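Local coordinates for protein TRAP dicarboxylate transporter-DctP subunit (Marinobacter aquaeolei, PDB 4PFI) that probably binds a small organic solute, perhaps a dicarboxylate, in the periplasm and hands it to a TRAP-type membrane transporter, at residues Thr37-Leu42 with Gly92-Ala97; Ala147-Leu152 with Ser248-Glu253; Gly158-Thr163 with Ser219-Ala224; Asn115-Leu120 with Ala240-Phe245. One frame throughout, in Å; residues are numbered along the deposited sequence.

Contact 1. Residues Thr37-Leu42 with Gly92-Ala97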
# COMPACT_ATOMS: atom_id res chain seq x y z
N THR A 37 -20.60 -15.98 -10.36
CA THR A 37 -19.80 -15.62 -9.20
C THR A 37 -18.42 -15.05 -9.54
O THR A 37 -17.66 -15.63 -10.33
CB THR A 37 -19.62 -16.82 -8.27
OG1 THR A 37 -20.72 -16.86 -7.35
CG2 THR A 37 -18.32 -16.73 -7.49
N TRP A 38 -18.10 -13.92 -8.92
CA TRP A 38 -16.78 -13.32 -9.02
C TRP A 38 -16.10 -13.51 -7.66
O TRP A 38 -16.69 -13.22 -6.63
CB TRP A 38 -16.89 -11.83 -9.34
CG TRP A 38 -17.31 -11.51 -10.75
CD1 TRP A 38 -17.70 -12.40 -11.71
CD2 TRP A 38 -17.38 -10.21 -11.35
NE1 TRP A 38 -18.01 -11.74 -12.87
CE2 TRP A 38 -17.83 -10.39 -12.68
CE3 TRP A 38 -17.10 -8.92 -10.90
CZ2 TRP A 38 -18.01 -9.33 -13.56
CZ3 TRP A 38 -17.29 -7.86 -11.78
CH2 TRP A 38 -17.74 -8.07 -13.09
N ARG A 39 -14.87 -14.02 -7.68
CA ARG A 39 -14.12 -14.27 -6.45
C ARG A 39 -13.05 -13.20 -6.24
O ARG A 39 -12.15 -13.06 -7.06
CB ARG A 39 -13.45 -15.64 -6.54
CG ARG A 39 -14.40 -16.77 -6.82
CD ARG A 39 -13.67 -17.98 -7.36
NE ARG A 39 -12.64 -18.48 -6.45
CZ ARG A 39 -12.89 -19.14 -5.33
NH1 ARG A 39 -14.14 -19.38 -4.97
NH2 ARG A 39 -11.88 -19.57 -4.56
N PHE A 40 -13.14 -12.50 -5.12
CA PHE A 40 -12.31 -11.33 -4.83
C PHE A 40 -11.47 -11.58 -3.56
O PHE A 40 -12.00 -11.55 -2.46
CB PHE A 40 -13.22 -10.11 -4.60
CG PHE A 40 -12.49 -8.78 -4.64
CD1 PHE A 40 -11.12 -8.71 -4.54
CD2 PHE A 40 -13.21 -7.59 -4.75
CE1 PHE A 40 -10.48 -7.49 -4.57
CE2 PHE A 40 -12.57 -6.37 -4.78
CZ PHE A 40 -11.20 -6.32 -4.69
N ALA A 41 -10.18 -11.81 -3.72
CA ALA A 41 -9.31 -12.12 -2.58
C ALA A 41 -8.64 -10.86 -1.99
O ALA A 41 -8.22 -9.97 -2.71
CB ALA A 41 -8.24 -13.12 -3.01
N LEU A 42 -8.53 -10.81 -0.67
CA LEU A 42 -7.90 -9.67 -0.01
C LEU A 42 -6.62 -10.09 0.72
O LEU A 42 -6.55 -11.20 1.25
CB LEU A 42 -8.84 -9.09 1.03
CG LEU A 42 -10.28 -8.87 0.62
CD1 LEU A 42 -11.01 -8.36 1.81
CD2 LEU A 42 -10.38 -7.89 -0.53
N GLY A 92 -6.21 -18.37 -12.22
CA GLY A 92 -7.62 -18.29 -12.54
C GLY A 92 -8.45 -18.83 -11.40
O GLY A 92 -9.68 -18.84 -11.46
N SER A 93 -7.79 -19.27 -10.33
CA SER A 93 -8.49 -19.77 -9.15
C SER A 93 -9.38 -18.67 -8.53
O SER A 93 -10.49 -18.96 -8.08
CB SER A 93 -7.48 -20.32 -8.13
OG SER A 93 -6.55 -21.21 -8.74
N VAL A 94 -8.91 -17.42 -8.52
CA VAL A 94 -9.79 -16.30 -8.22
C VAL A 94 -9.76 -15.30 -9.37
O VAL A 94 -8.80 -15.24 -10.14
CB VAL A 94 -9.40 -15.57 -6.91
CG1 VAL A 94 -9.49 -16.52 -5.73
CG2 VAL A 94 -8.01 -14.96 -7.03
N ASN A 95 -10.80 -14.49 -9.46
CA ASN A 95 -10.89 -13.51 -10.54
C ASN A 95 -10.15 -12.21 -10.19
O ASN A 95 -9.48 -11.62 -11.04
CB ASN A 95 -12.36 -13.18 -10.84
CG ASN A 95 -13.20 -14.42 -11.04
OD1 ASN A 95 -13.86 -14.90 -10.12
ND2 ASN A 95 -13.19 -14.95 -12.25
N LEU A 96 -10.32 -11.76 -8.95
CA LEU A 96 -9.89 -10.44 -8.52
C LEU A 96 -9.13 -10.53 -7.20
O LEU A 96 -9.48 -11.31 -6.32
CB LEU A 96 -11.11 -9.54 -8.30
CG LEU A 96 -11.97 -9.14 -9.50
CD1 LEU A 96 -13.36 -8.65 -9.05
CD2 LEU A 96 -11.24 -8.05 -10.31
N ALA A 97 -8.11 -9.69 -7.05
CA ALA A 97 -7.36 -9.64 -5.80
C ALA A 97 -6.69 -8.29 -5.62
O ALA A 97 -6.45 -7.56 -6.57
CB ALA A 97 -6.31 -10.72 -5.74
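R39 meets N95 and S93 where strand 37-41 is joined by the incoming chain of 92-97. N95 OD1 accepts from R39 N at 2.8 Å, in its carbonyl plane and on a lone pair. The bond is nearly straight, at 169°. A side-chain oxygen thus pairs with the backbone N-H before the regular pairing begins. R39 O takes L96 N at 2.9 Å and, weakly, N95 N. A41 N then donates to L96 O at 2.7 Å. The R39 chain bends at chi3 (59°), which helps bring NE to S93 O at 2.7 Å. That oxygen is tilted 28° out of the guanidinium plane. V94 CG1 also lies close to NE. With an alanine here, S93 O would probably lose its donor and V94 the cover of the long side chain.

From F40 with L96 onward the two chains are parallel strands. L96 CB sits over one face of the F40 ring, 4.2 Å from its centroid, as a CH-pi contact. L96 CD1 lies 4.2 Å from W38 CE3. On the other face of the sheet A41 CB and A97 CB are 4.1 Å apart.

Further out, strand 70-74 bonds to the backbone of W38 and F40. F57 of helix 49-65 meets the F40 ring edge-to-face, and L267 of helix 263-296 touches W38 and L96. Helix 85-91 packs under A41 and A97. The chemistry is divided: polar bonds from R39 and N95 fix where the chains meet, and apolar packing on both faces buries the paired strands.

Contact 2. Residues Ala147-Leu152 with Ser248-Glu253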
# COMPACT_ATOMS: atom_id res chain seq x y z
N ALA A 147 3.68 -10.16 -15.90
CA ALA A 147 3.55 -11.11 -14.78
C ALA A 147 2.25 -11.91 -14.89
O ALA A 147 1.89 -12.65 -13.97
CB ALA A 147 3.62 -10.37 -13.43
N GLY A 148 1.57 -11.75 -16.03
CA GLY A 148 0.31 -12.41 -16.32
C GLY A 148 -0.88 -11.87 -15.54
O GLY A 148 -1.78 -12.63 -15.15
N LEU A 149 -0.92 -10.56 -15.34
CA LEU A 149 -1.99 -9.95 -14.56
C LEU A 149 -2.62 -8.76 -15.27
O LEU A 149 -1.95 -7.98 -15.94
CB LEU A 149 -1.46 -9.52 -13.18
CG LEU A 149 -1.08 -10.65 -12.22
CD1 LEU A 149 -0.37 -10.10 -10.99
CD2 LEU A 149 -2.31 -11.46 -11.81
N GLN A 150 -3.93 -8.61 -15.11
CA GLN A 150 -4.61 -7.43 -15.61
C GLN A 150 -4.71 -6.39 -14.49
O GLN A 150 -5.43 -6.60 -13.52
CB GLN A 150 -6.00 -7.79 -16.16
CG GLN A 150 -6.75 -6.60 -16.71
CD GLN A 150 -6.07 -5.96 -17.92
OE1 GLN A 150 -5.92 -6.60 -18.96
NE2 GLN A 150 -5.66 -4.70 -17.78
N LEU A 151 -3.99 -5.27 -14.63
CA LEU A 151 -4.06 -4.16 -13.68
C LEU A 151 -5.33 -3.36 -13.94
O LEU A 151 -5.57 -2.93 -15.06
CB LEU A 151 -2.85 -3.23 -13.81
CG LEU A 151 -2.95 -1.92 -13.03
CD1 LEU A 151 -2.80 -2.15 -11.53
CD2 LEU A 151 -1.94 -0.89 -13.53
N LEU A 152 -6.14 -3.16 -12.90
CA LEU A 152 -7.40 -2.42 -13.02
C LEU A 152 -7.32 -1.04 -12.36
O LEU A 152 -8.09 -0.14 -12.70
CB LEU A 152 -8.55 -3.21 -12.40
CG LEU A 152 -8.78 -4.60 -13.02
CD1 LEU A 152 -9.95 -5.33 -12.34
CD2 LEU A 152 -9.01 -4.49 -14.53
N SER A 248 -2.74 -2.50 -5.27
CA SER A 248 -3.23 -2.73 -6.64
C SER A 248 -4.47 -3.58 -6.64
O SER A 248 -4.56 -4.53 -5.85
CB SER A 248 -2.20 -3.52 -7.46
OG SER A 248 -1.26 -2.70 -8.11
N VAL A 249 -5.41 -3.30 -7.53
CA VAL A 249 -6.46 -4.28 -7.82
C VAL A 249 -6.13 -4.95 -9.15
O VAL A 249 -6.01 -4.29 -10.18
CB VAL A 249 -7.88 -3.64 -7.90
CG1 VAL A 249 -8.92 -4.70 -8.32
CG2 VAL A 249 -8.27 -3.01 -6.56
N VAL A 250 -5.97 -6.27 -9.13
CA VAL A 250 -5.61 -7.00 -10.34
C VAL A 250 -6.64 -8.07 -10.70
O VAL A 250 -7.40 -8.53 -9.85
CB VAL A 250 -4.21 -7.68 -10.20
CG1 VAL A 250 -3.13 -6.64 -10.07
CG2 VAL A 250 -4.21 -8.67 -9.03
N ALA A 251 -6.64 -8.47 -11.96
CA ALA A 251 -7.54 -9.52 -12.42
C ALA A 251 -6.82 -10.53 -13.29
O ALA A 251 -5.84 -10.22 -13.98
CB ALA A 251 -8.72 -8.93 -13.17
N ASN A 252 -7.33 -11.76 -13.25
CA ASN A 252 -6.91 -12.77 -14.20
C ASN A 252 -6.97 -12.24 -15.64
O ASN A 252 -7.96 -11.64 -16.07
CB ASN A 252 -7.76 -14.03 -14.06
CG ASN A 252 -7.32 -15.12 -15.00
OD1 ASN A 252 -7.89 -15.31 -16.07
ND2 ASN A 252 -6.27 -15.84 -14.61
N GLU A 253 -5.89 -12.45 -16.36
CA GLU A 253 -5.67 -11.81 -17.65
C GLU A 253 -6.68 -12.22 -18.71
O GLU A 253 -7.10 -11.41 -19.54
CB GLU A 253 -4.27 -12.15 -18.13
CG GLU A 253 -3.65 -11.11 -18.99
CD GLU A 253 -2.15 -11.17 -18.90
OE1 GLU A 253 -1.62 -12.28 -18.64
OE2 GLU A 253 -1.50 -10.12 -19.05
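Q150 and A251 satisfy each other's backbone. Q150 N donates to A251 O at 2.7 Å, and A251 N returns a bond to Q150 O, also at 2.7 Å. Further along, L152 N reaches V249 O at 2.9 Å. The other edge of 248-253 is satisfied by strand 96-99 and its lead-in, with backbone bonds from V250 to A97 and from N252 to N95.

The Q150 side chain folds back through a bend at chi2 (64°). Its NE2 donates to L151 O at 3.2 Å, from 41° above the carbonyl plane. E253 lays OE1 3.0 Å from G148 CA, while its OE2 accepts from H145 ND1. N252 uses both ends of its amide: OD1 caps W255 N at the start of helix 253-257, and ND2 donates to T89 O. G148 ends helix 134-145 in a Schellman motif, in which L149 N bonds to Y144 O.

The apolar contacts lie at L152: its CD1 rests 3.9 Å from A251 CB, and V249 CG1 lies nearby. Strands 149-164, which is interrupted, and 244-252 pair antiparallel here and run on toward the other half of the protein, consistent with the strands that link the two domains in TRAP solute-binding proteins.

Contact 3. Residues Gly158-Thr163 with Ser219-Ala224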
# COMPACT_ATOMS: atom_id res chain seq x y z
N GLY A 158 -3.59 4.54 3.17
CA GLY A 158 -3.29 5.55 4.15
C GLY A 158 -1.83 5.94 4.17
O GLY A 158 -0.98 5.26 3.58
N TRP A 159 -1.53 7.06 4.81
CA TRP A 159 -0.16 7.47 5.03
C TRP A 159 0.61 6.39 5.81
O TRP A 159 0.14 5.94 6.86
CB TRP A 159 -0.17 8.75 5.85
CG TRP A 159 -0.40 9.99 5.05
CD1 TRP A 159 -1.45 10.84 5.16
CD2 TRP A 159 0.44 10.51 4.02
NE1 TRP A 159 -1.32 11.87 4.24
CE2 TRP A 159 -0.17 11.69 3.53
CE3 TRP A 159 1.65 10.09 3.46
CZ2 TRP A 159 0.39 12.46 2.51
CZ3 TRP A 159 2.21 10.86 2.44
CH2 TRP A 159 1.58 12.03 1.98
N MSE A 160 1.79 6.00 5.36
CA MSE A 160 2.67 5.16 6.18
C MSE A 160 3.04 5.95 7.46
O MSE A 160 3.30 7.15 7.39
CB MSE A 160 3.94 4.74 5.44
CG MSE A 160 3.67 3.88 4.20
SE MSE A 160 2.98 2.11 4.66
CE MSE A 160 4.66 1.22 5.18
N THR A 161 3.05 5.28 8.60
CA THR A 161 3.35 5.93 9.87
C THR A 161 4.50 5.19 10.54
O THR A 161 4.61 3.98 10.40
CB THR A 161 2.10 5.93 10.76
OG1 THR A 161 1.11 6.82 10.21
CG2 THR A 161 2.45 6.36 12.18
N TRP A 162 5.39 5.90 11.22
CA TRP A 162 6.56 5.27 11.80
C TRP A 162 6.35 5.08 13.32
O TRP A 162 5.77 5.95 13.96
CB TRP A 162 7.79 6.16 11.61
CG TRP A 162 8.15 6.47 10.20
CD1 TRP A 162 7.71 5.84 9.09
CD2 TRP A 162 9.06 7.48 9.76
NE1 TRP A 162 8.29 6.39 7.96
CE2 TRP A 162 9.12 7.40 8.35
CE3 TRP A 162 9.81 8.45 10.41
CZ2 TRP A 162 9.91 8.25 7.59
CZ3 TRP A 162 10.60 9.29 9.65
CH2 TRP A 162 10.65 9.18 8.26
N THR A 163 6.81 3.96 13.87
CA THR A 163 6.87 3.81 15.32
C THR A 163 8.28 3.42 15.73
O THR A 163 9.05 2.83 14.95
CB THR A 163 5.89 2.71 15.87
OG1 THR A 163 6.28 1.42 15.41
CG2 THR A 163 4.50 2.94 15.41
N SER A 219 7.16 0.58 10.20
CA SER A 219 6.36 1.48 9.40
C SER A 219 5.15 0.74 8.84
O SER A 219 5.27 -0.36 8.33
CB SER A 219 7.20 2.05 8.24
OG SER A 219 6.50 3.15 7.67
N ASN A 220 4.00 1.38 8.91
CA ASN A 220 2.73 0.82 8.46
C ASN A 220 1.67 1.89 8.62
O ASN A 220 1.86 2.82 9.40
CB ASN A 220 2.33 -0.38 9.33
CG ASN A 220 2.71 -1.70 8.73
OD1 ASN A 220 2.23 -2.04 7.66
ND2 ASN A 220 3.60 -2.43 9.38
N PRO A 221 0.54 1.74 7.92
CA PRO A 221 -0.57 2.65 8.18
C PRO A 221 -1.16 2.40 9.58
O PRO A 221 -1.03 1.30 10.15
CB PRO A 221 -1.58 2.33 7.06
CG PRO A 221 -1.21 0.97 6.57
CD PRO A 221 0.26 0.79 6.82
N VAL A 222 -1.75 3.44 10.15
CA VAL A 222 -2.24 3.41 11.51
C VAL A 222 -3.20 2.23 11.80
O VAL A 222 -3.10 1.63 12.86
CB VAL A 222 -2.94 4.75 11.85
CG1 VAL A 222 -3.75 4.63 13.12
CG2 VAL A 222 -1.89 5.82 12.01
N PHE A 223 -4.10 1.89 10.87
CA PHE A 223 -5.01 0.77 11.14
C PHE A 223 -4.27 -0.54 11.30
O PHE A 223 -4.70 -1.38 12.05
CB PHE A 223 -6.14 0.60 10.10
CG PHE A 223 -5.68 0.12 8.77
CD1 PHE A 223 -5.63 -1.24 8.46
CD2 PHE A 223 -5.30 1.06 7.79
CE1 PHE A 223 -5.20 -1.65 7.15
CE2 PHE A 223 -4.87 0.66 6.53
CZ PHE A 223 -4.82 -0.69 6.20
N ALA A 224 -3.19 -0.73 10.55
CA ALA A 224 -2.45 -1.97 10.65
C ALA A 224 -1.67 -2.01 12.00
O ALA A 224 -1.57 -3.06 12.65
CB ALA A 224 -1.51 -2.12 9.48
O HOH W 1 -2.07 5.88 8.60
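T161 and N220 form the tight part of this contact, a hydrogen-bonded antiparallel pair. T161 N donates to N220 O at 2.8 Å, and N220 N donates to T161 O at 3.1 Å. S219 OG adds a weak bond to the same T161 O and lies 3.3 Å from W162 CD1, at the edge of the indole. The W162 ring is itself met edge-to-face by F174, F191 and F312.

M160, present as selenomethionine, curls back through bends at chi2 and chi3. This lays SE alongside P221, 3.7 Å from P221 CD, and CE near S219 O. T161 OG1 rests against V222 CG2 at 3.6 Å. The amide of N220 turns elsewhere: its ND2 donates to Q218 OE1.

Beyond P221 the chains part. W159 O and V222 N no longer meet directly. An ordered water joins them, donating to W159 O at 2.8 Å and accepting from V222 N at 2.9 Å. The W159 indole turns to R244, with which it makes a cation-pi contact. Strand 217-220 thus ends beside strand 149-164 and passes through P221, at the N-cap, into helix 222-228, a strand-to-helix connection in one of the alpha/beta domains expected of a family 7 solute-binding protein.

Contact 4. Residues Asn115-Leu120 with Ala240-Phe245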
# COMPACT_ATOMS: atom_id res chain seq x y z
N ASN A 115 6.80 2.97 -2.84
CA ASN A 115 7.53 3.00 -1.57
C ASN A 115 8.63 4.09 -1.53
O ASN A 115 9.33 4.21 -0.53
CB ASN A 115 8.16 1.65 -1.23
CG ASN A 115 7.18 0.48 -1.25
OD1 ASN A 115 7.54 -0.62 -1.68
ND2 ASN A 115 5.95 0.71 -0.80
N LEU A 116 8.79 4.87 -2.60
CA LEU A 116 9.76 5.98 -2.60
C LEU A 116 9.26 7.14 -1.72
O LEU A 116 8.10 7.54 -1.80
CB LEU A 116 10.03 6.48 -4.02
CG LEU A 116 10.89 5.55 -4.88
CD1 LEU A 116 10.92 6.03 -6.31
CD2 LEU A 116 12.32 5.44 -4.33
N HIS A 117 10.13 7.70 -0.89
CA HIS A 117 9.68 8.76 0.02
C HIS A 117 9.59 10.11 -0.71
O HIS A 117 10.45 10.42 -1.53
CB HIS A 117 10.62 8.85 1.23
CG HIS A 117 10.56 7.66 2.13
ND1 HIS A 117 11.22 7.59 3.33
CD2 HIS A 117 9.90 6.47 1.99
CE1 HIS A 117 10.99 6.42 3.90
NE2 HIS A 117 10.20 5.73 3.11
N PHE A 118 8.56 10.90 -0.39
CA PHE A 118 8.42 12.29 -0.86
C PHE A 118 8.31 12.42 -2.38
O PHE A 118 8.72 13.42 -2.94
CB PHE A 118 9.58 13.14 -0.32
CG PHE A 118 9.71 13.06 1.18
CD1 PHE A 118 8.77 13.66 2.00
CD2 PHE A 118 10.75 12.36 1.77
CE1 PHE A 118 8.85 13.56 3.38
CE2 PHE A 118 10.85 12.27 3.16
CZ PHE A 118 9.89 12.87 3.96
N LEU A 119 7.74 11.42 -3.04
CA LEU A 119 7.70 11.41 -4.49
C LEU A 119 6.32 11.81 -4.99
O LEU A 119 6.16 12.85 -5.63
CB LEU A 119 8.05 10.02 -5.03
CG LEU A 119 8.02 9.91 -6.56
CD1 LEU A 119 9.36 10.34 -7.14
CD2 LEU A 119 7.66 8.51 -6.98
N LEU A 120 5.33 10.98 -4.71
CA LEU A 120 3.95 11.30 -5.05
C LEU A 120 3.55 12.58 -4.33
O LEU A 120 4.07 12.89 -3.26
CB LEU A 120 3.04 10.17 -4.61
CG LEU A 120 2.91 8.96 -5.53
CD1 LEU A 120 4.27 8.48 -6.05
CD2 LEU A 120 2.18 7.86 -4.76
N ALA A 240 5.64 11.30 9.31
CA ALA A 240 6.49 12.06 8.40
C ALA A 240 5.79 12.37 7.09
O ALA A 240 6.28 13.20 6.35
CB ALA A 240 7.76 11.31 8.10
N ARG A 241 4.65 11.72 6.84
CA ARG A 241 3.96 11.79 5.55
C ARG A 241 5.01 11.67 4.41
O ARG A 241 5.20 12.59 3.62
CB ARG A 241 3.15 13.09 5.49
CG ARG A 241 1.89 13.08 6.37
CD ARG A 241 1.07 14.41 6.23
NE ARG A 241 1.89 15.56 6.63
CZ ARG A 241 2.18 16.61 5.87
NH1 ARG A 241 1.69 16.75 4.63
NH2 ARG A 241 2.96 17.56 6.37
N ALA A 242 5.72 10.54 4.38
CA ALA A 242 6.79 10.33 3.41
C ALA A 242 6.26 9.52 2.24
O ALA A 242 6.59 9.79 1.09
CB ALA A 242 8.00 9.65 4.06
N SER A 243 5.43 8.52 2.52
CA SER A 243 4.80 7.73 1.47
C SER A 243 3.49 7.15 1.96
O SER A 243 3.25 7.02 3.17
CB SER A 243 5.71 6.58 1.02
OG SER A 243 6.10 5.82 2.14
N ARG A 244 2.65 6.76 1.01
CA ARG A 244 1.38 6.13 1.29
C ARG A 244 1.41 4.63 1.00
O ARG A 244 2.17 4.16 0.17
CB ARG A 244 0.33 6.76 0.41
CG ARG A 244 -0.11 8.16 0.82
CD ARG A 244 -1.16 8.63 -0.15
NE ARG A 244 -1.64 9.98 0.12
CZ ARG A 244 -1.12 11.08 -0.41
NH1 ARG A 244 -0.07 11.00 -1.22
NH2 ARG A 244 -1.63 12.26 -0.13
N PHE A 245 0.55 3.89 1.68
CA PHE A 245 0.27 2.51 1.32
C PHE A 245 -0.64 2.53 0.12
O PHE A 245 -1.77 3.00 0.23
CB PHE A 245 -0.52 1.82 2.41
CG PHE A 245 -0.05 0.46 2.79
CD1 PHE A 245 1.30 0.10 2.69
CD2 PHE A 245 -0.94 -0.45 3.38
CE1 PHE A 245 1.74 -1.16 3.14
CE2 PHE A 245 -0.50 -1.72 3.83
CZ PHE A 245 0.84 -2.07 3.71
O HOH W 2 5.13 2.65 0.96
O HOH W 3 5.80 9.29 -2.07
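F118 and H117 both rest a ring face on the methyl of A242. Here the irregular loop 115-120 meets the turn before strand 244-252, within the alpha/beta fold of a periplasmic solute-binding protein.

The apolar contacts centre on A242 CB. It lies 4.0 Å from the centroid of the H117 ring and 4.1 Å from that of F118, a CH-pi contact in each case. F118 CG stands anti to its own carbonyl carbon (chi1 -54°), and the ring reaches across to A242, with F118 CZ 3.7 Å from A242 CB. Side chains of helix 306-316, among them R309 and F312, also touch this ring. Were F118 an alanine, the space between A242 and helix 306-316 would probably be left partly unfilled, and A242 CB would keep only H117 of its two ring faces.

The direct hydrogen bond is backbone to backbone. F118 N donates to A242 O at 2.7 Å, almost straight at 175°. Other polar groups bond to residues beyond the two segments: H117 ND1 bonds to Y194 OH, and the R244 guanidinium holds P121 O and E122 O. R309 donates to both A240 O and R241 O.

Two waters bridge the segments. One accepts from N115 ND2 at 2.7 Å and donates weakly to R244 O. The other accepts from L119 N at 3.0 Å and donates to L116 O at 2.9 Å and to A242 O at 3.3 Å.

The four contacts fall into two pairs on one branched sheet. Contacts 1 and 2 lie on one side of the chain's centre, with their own centres 11 Å apart. A97 O and V250 N probably bond between them, so strand 244-252 extends the sheet begun by 37-41 and 96-99. The centres of contacts 3 and 4 are also 11 Å apart, and the two are joined through M160 N and S243 O. Centres of contacts in different pairs are 24 to 29 Å apart. Strands 149-164 and 244-252 run from one pair to the other. Contact 1 closes first along the chain; contact 3 nests inside both 2 and 4, which cross. These shared strands probably couple the two domains, here in the open apo form.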